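Local structure of ribonucleoside triphosphate reductase (Lactobacillus leichmannii, 1L1L) at residues E607-D616 against K695-I705. The protein reduces ribonucleoside triphosphates to 2'-deoxyribonucleoside triphosphates, as a monomeric, allosterically regulated class II enzyme that depends on coenzyme B12. Sequence-based numbering, arbitrary orientation.
Sequences EFPIKAVGAD and KETYEKRSQEI
Pro-609 and Tyr-698 form the centre of this contact, where helix 695-704 lies across one face of an antiparallel sheet. Pro-609 C lies at the edge of the tyrosine ring, near its plane, while Lys-611 CB sits over one face in a CH-pi contact, 3.9 Å from the Tyr-698 ring centroid. A chi1 of 164°, placing CG opposite the backbone N, sends the ring out from the helix to this position. The proline ring meets Arg-701 CB with its CG, and its CD presses against the end of the Ile-705 side chain, Pro-609 CD to Ile-705 CD1 being a tight 3.4 Å.

Charged pairs flank this apolar strip. Arg-701 NH2 donates to Glu-607 OE1 at 2.7 Å, reaching the anti side of the carboxylate with the two planes 52° apart; the arginine chain, bent at chi2 and chi3, brings its head group there. A water accepts from Arg-701 NH2 and donates to Glu-607 O, tying the same guanidinium to the strand backbone. Toward the other end, Asp-616 OD2 receives a weak bond from Lys-695 NZ at 3.3 Å and another from Lys-611 NZ, while its OD1 is held by Tyr-570.

Further out, strand 570-578 pairs with strand 603-611 and contributes Ile-572, which touches the Arg-701 side chain, and Arg-593 forms a salt bridge with Glu-704, which also makes a long, weak ion pair with Arg-701 NE. Far from the centre of the chain, the helix is thus joined to its sheet by an apolar strip between two salt-bridge networks, in which Asp-616 probably offsets the repulsion between two neighbouring lysine ammonium groups.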
loop_
_atom_site.group_PDB
_atom_site.type_symbol
_atom_site.label_atom_id
_atom_site.label_comp_id
_atom_site.label_asym_id
_atom_site.label_seq_id
_atom_site.Cartn_x
_atom_site.Cartn_y
_atom_site.Cartn_z
ATOM N N GLU A 607 12.486 -0.286 -24.402
ATOM C CA GLU A 607 13.264 0.850 -23.920
ATOM C C GLU A 607 12.603 2.221 -24.090
ATOM O O GLU A 607 12.296 2.653 -25.217
ATOM C CB GLU A 607 14.635 0.831 -24.600
ATOM C CG GLU A 607 15.242 -0.579 -24.603
ATOM C CD GLU A 607 16.681 -0.633 -25.066
ATOM O OE1 GLU A 607 17.237 0.409 -25.469
ATOM O OE2 GLU A 607 17.265 -1.744 -25.017
ATOM N N PHE A 608 12.404 2.906 -22.963
ATOM C CA PHE A 608 11.780 4.237 -22.964
ATOM C C PHE A 608 12.771 5.314 -22.543
ATOM O O PHE A 608 13.189 5.363 -21.384
ATOM C CB PHE A 608 10.584 4.297 -21.998
ATOM C CG PHE A 608 9.434 3.401 -22.372
ATOM C CD1 PHE A 608 9.503 2.024 -22.170
ATOM C CD2 PHE A 608 8.269 3.942 -22.934
ATOM C CE1 PHE A 608 8.429 1.191 -22.523
ATOM C CE2 PHE A 608 7.198 3.126 -23.291
ATOM C CZ PHE A 608 7.273 1.749 -23.088
ATOM N N PRO A 609 13.188 6.179 -23.482
ATOM C CA PRO A 609 14.130 7.246 -23.124
ATOM C C PRO A 609 13.374 8.224 -22.213
ATOM O O PRO A 609 12.230 8.574 -22.505
ATOM C CB PRO A 609 14.478 7.877 -24.477
ATOM C CG PRO A 609 14.292 6.724 -25.446
ATOM C CD PRO A 609 13.022 6.083 -24.944
ATOM N N ILE A 610 13.988 8.650 -21.111
ATOM C CA ILE A 610 13.312 9.570 -20.195
ATOM C C ILE A 610 14.200 10.661 -19.623
ATOM O O ILE A 610 15.306 10.402 -19.144
ATOM C CB ILE A 610 12.666 8.823 -18.998
ATOM C CG1 ILE A 610 11.580 7.873 -19.499
ATOM C CG2 ILE A 610 12.073 9.834 -18.016
ATOM C CD1 ILE A 610 10.858 7.119 -18.398
ATOM N N LYS A 611 13.696 11.887 -19.673
ATOM C CA LYS A 611 14.419 13.036 -19.148
ATOM C C LYS A 611 13.733 13.524 -17.886
ATOM O O LYS A 611 12.533 13.798 -17.888
ATOM C CB LYS A 611 14.450 14.171 -20.170
ATOM C CG LYS A 611 15.148 15.422 -19.662
ATOM C CD LYS A 611 15.258 16.483 -20.753
ATOM C CE LYS A 611 16.023 17.710 -20.255
ATOM N NZ LYS A 611 16.197 18.741 -21.325
ATOM N N ALA A 612 14.493 13.629 -16.803
ATOM C CA ALA A 612 13.916 14.089 -15.549
ATOM C C ALA A 612 13.837 15.605 -15.528
ATOM O O ALA A 612 14.663 16.290 -16.132
ATOM C CB ALA A 612 14.747 13.599 -14.374
ATOM N N VAL A 613 12.825 16.119 -14.840
ATOM C CA VAL A 613 12.647 17.554 -14.702
ATOM C C VAL A 613 13.913 18.127 -14.085
ATOM O O VAL A 613 14.523 17.508 -13.205
ATOM C CB VAL A 613 11.464 17.872 -13.777
ATOM C CG1 VAL A 613 11.351 19.365 -13.561
ATOM C CG2 VAL A 613 10.185 17.325 -14.377
ATOM N N GLY A 614 14.322 19.297 -14.559
ATOM C CA GLY A 614 15.512 19.929 -14.025
ATOM C C GLY A 614 16.786 19.157 -14.291
ATOM O O GLY A 614 17.798 19.374 -13.625
ATOM N N ALA A 615 16.738 18.266 -15.276
ATOM C CA ALA A 615 17.885 17.444 -15.637
ATOM C C ALA A 615 19.168 18.248 -15.844
ATOM O O ALA A 615 20.260 17.791 -15.494
ATOM C CB ALA A 615 17.564 16.642 -16.898
ATOM N N ASP A 616 19.034 19.450 -16.401
ATOM C CA ASP A 616 20.193 20.294 -16.670
ATOM C C ASP A 616 20.456 21.370 -15.625
ATOM O O ASP A 616 21.212 22.311 -15.872
ATOM C CB ASP A 616 20.056 20.941 -18.051
ATOM C CG ASP A 616 20.029 19.917 -19.160
ATOM O OD1 ASP A 616 20.923 19.043 -19.172
ATOM O OD2 ASP A 616 19.121 19.987 -20.017
ATOM N N LYS A 695 22.809 13.567 -22.126
ATOM C CA LYS A 695 21.760 14.292 -22.828
ATOM C C LYS A 695 21.759 13.989 -24.321
ATOM O O LYS A 695 20.705 13.773 -24.916
ATOM C CB LYS A 695 21.905 15.801 -22.617
ATOM C CG LYS A 695 20.752 16.593 -23.227
ATOM C CD LYS A 695 20.854 18.090 -22.973
ATOM C CE LYS A 695 19.623 18.813 -23.511
ATOM N NZ LYS A 695 19.643 20.278 -23.245
ATOM N N GLU A 696 22.943 13.968 -24.925
ATOM C CA GLU A 696 23.068 13.695 -26.354
ATOM C C GLU A 696 22.424 12.381 -26.769
ATOM O O GLU A 696 21.729 12.318 -27.786
ATOM C CB GLU A 696 24.544 13.693 -26.767
ATOM C CG GLU A 696 25.039 15.040 -27.282
ATOM C CD GLU A 696 25.208 15.065 -28.798
ATOM O OE1 GLU A 696 24.400 14.419 -29.498
ATOM O OE2 GLU A 696 26.142 15.741 -29.290
ATOM N N THR A 697 22.658 11.332 -25.983
ATOM C CA THR A 697 22.097 10.023 -26.288
ATOM C C THR A 697 20.589 10.055 -26.131
ATOM O O THR A 697 19.859 9.464 -26.921
ATOM C CB THR A 697 22.653 8.935 -25.359
ATOM O OG1 THR A 697 24.079 8.883 -25.478
ATOM C CG2 THR A 697 22.067 7.583 -25.723
ATOM N N TYR A 698 20.123 10.741 -25.094
ATOM C CA TYR A 698 18.695 10.838 -24.858
ATOM C C TYR A 698 17.970 11.467 -26.043
ATOM O O TYR A 698 16.962 10.948 -26.506
ATOM C CB TYR A 698 18.412 11.655 -23.595
ATOM C CG TYR A 698 16.978 12.105 -23.506
ATOM C CD1 TYR A 698 16.605 13.383 -23.914
ATOM C CD2 TYR A 698 15.979 11.228 -23.082
ATOM C CE1 TYR A 698 15.264 13.782 -23.907
ATOM C CE2 TYR A 698 14.640 11.613 -23.073
ATOM C CZ TYR A 698 14.290 12.890 -23.487
ATOM O OH TYR A 698 12.963 13.266 -23.485
ATOM N N GLU A 699 18.487 12.588 -26.532
ATOM C CA GLU A 699 17.859 13.269 -27.652
ATOM C C GLU A 699 17.826 12.378 -28.890
ATOM O O GLU A 699 16.811 12.314 -29.589
ATOM C CB GLU A 699 18.602 14.566 -27.945
ATOM C CG GLU A 699 18.869 15.367 -26.687
ATOM C CD GLU A 699 19.322 16.776 -26.972
ATOM O OE1 GLU A 699 20.273 16.946 -27.767
ATOM O OE2 GLU A 699 18.728 17.715 -26.396
ATOM N N LYS A 700 18.930 11.683 -29.155
ATOM C CA LYS A 700 18.996 10.794 -30.308
ATOM C C LYS A 700 17.934 9.699 -30.197
ATOM O O LYS A 700 17.143 9.482 -31.119
ATOM C CB LYS A 700 20.383 10.152 -30.418
ATOM C CG LYS A 700 21.501 11.120 -30.777
ATOM C CD LYS A 700 22.791 10.379 -31.092
ATOM C CE LYS A 700 23.890 11.333 -31.536
ATOM N NZ LYS A 700 25.066 10.597 -32.092
ATOM N N ARG A 701 17.918 9.022 -29.054
ATOM C CA ARG A 701 16.964 7.948 -28.805
ATOM C C ARG A 701 15.497 8.380 -28.859
ATOM O O ARG A 701 14.672 7.703 -29.466
ATOM C CB ARG A 701 17.270 7.301 -27.456
ATOM C CG ARG A 701 18.589 6.556 -27.445
ATOM C CD ARG A 701 18.528 5.405 -28.428
ATOM N NE ARG A 701 17.511 4.443 -28.024
ATOM C CZ ARG A 701 17.663 3.585 -27.019
ATOM N NH1 ARG A 701 18.799 3.576 -26.332
ATOM N NH2 ARG A 701 16.682 2.743 -26.701
ATOM N N SER A 702 15.165 9.500 -28.228
ATOM C CA SER A 702 13.782 9.965 -28.244
ATOM C C SER A 702 13.333 10.327 -29.663
ATOM O O SER A 702 12.138 10.294 -29.976
ATOM C CB SER A 702 13.614 11.167 -27.306
ATOM O OG SER A 702 14.606 12.149 -27.544
ATOM N N GLN A 703 14.288 10.664 -30.524
ATOM C CA GLN A 703 13.956 11.016 -31.900
ATOM C C GLN A 703 13.562 9.779 -32.687
ATOM O O GLN A 703 12.924 9.874 -33.729
ATOM C CB GLN A 703 15.137 11.717 -32.567
ATOM C CG GLN A 703 15.402 13.084 -31.984
ATOM C CD GLN A 703 16.666 13.717 -32.515
ATOM O OE1 GLN A 703 17.010 14.839 -32.141
ATOM N NE2 GLN A 703 17.366 13.004 -33.391
ATOM N N GLU A 704 13.948 8.615 -32.177
ATOM C CA GLU A 704 13.621 7.354 -32.826
ATOM C C GLU A 704 12.152 7.051 -32.613
ATOM O O GLU A 704 11.545 6.286 -33.361
ATOM C CB GLU A 704 14.458 6.220 -32.239
ATOM C CG GLU A 704 15.891 6.175 -32.729
ATOM C CD GLU A 704 16.727 5.172 -31.963
ATOM O OE1 GLU A 704 16.222 4.056 -31.697
ATOM O OE2 GLU A 704 17.891 5.497 -31.633
ATOM N N ILE A 705 11.580 7.655 -31.580
ATOM C CA ILE A 705 10.182 7.431 -31.271
ATOM C C ILE A 705 9.349 8.574 -31.825
ATOM O O ILE A 705 9.218 9.633 -31.207
ATOM C CB ILE A 705 9.970 7.304 -29.747
ATOM C CG1 ILE A 705 10.907 6.223 -29.190
ATOM C CG2 ILE A 705 8.530 6.926 -29.455
ATOM C CD1 ILE A 705 11.067 6.260 -27.691
HETATM O O HOH W 1 13.896 2.833 -27.443
#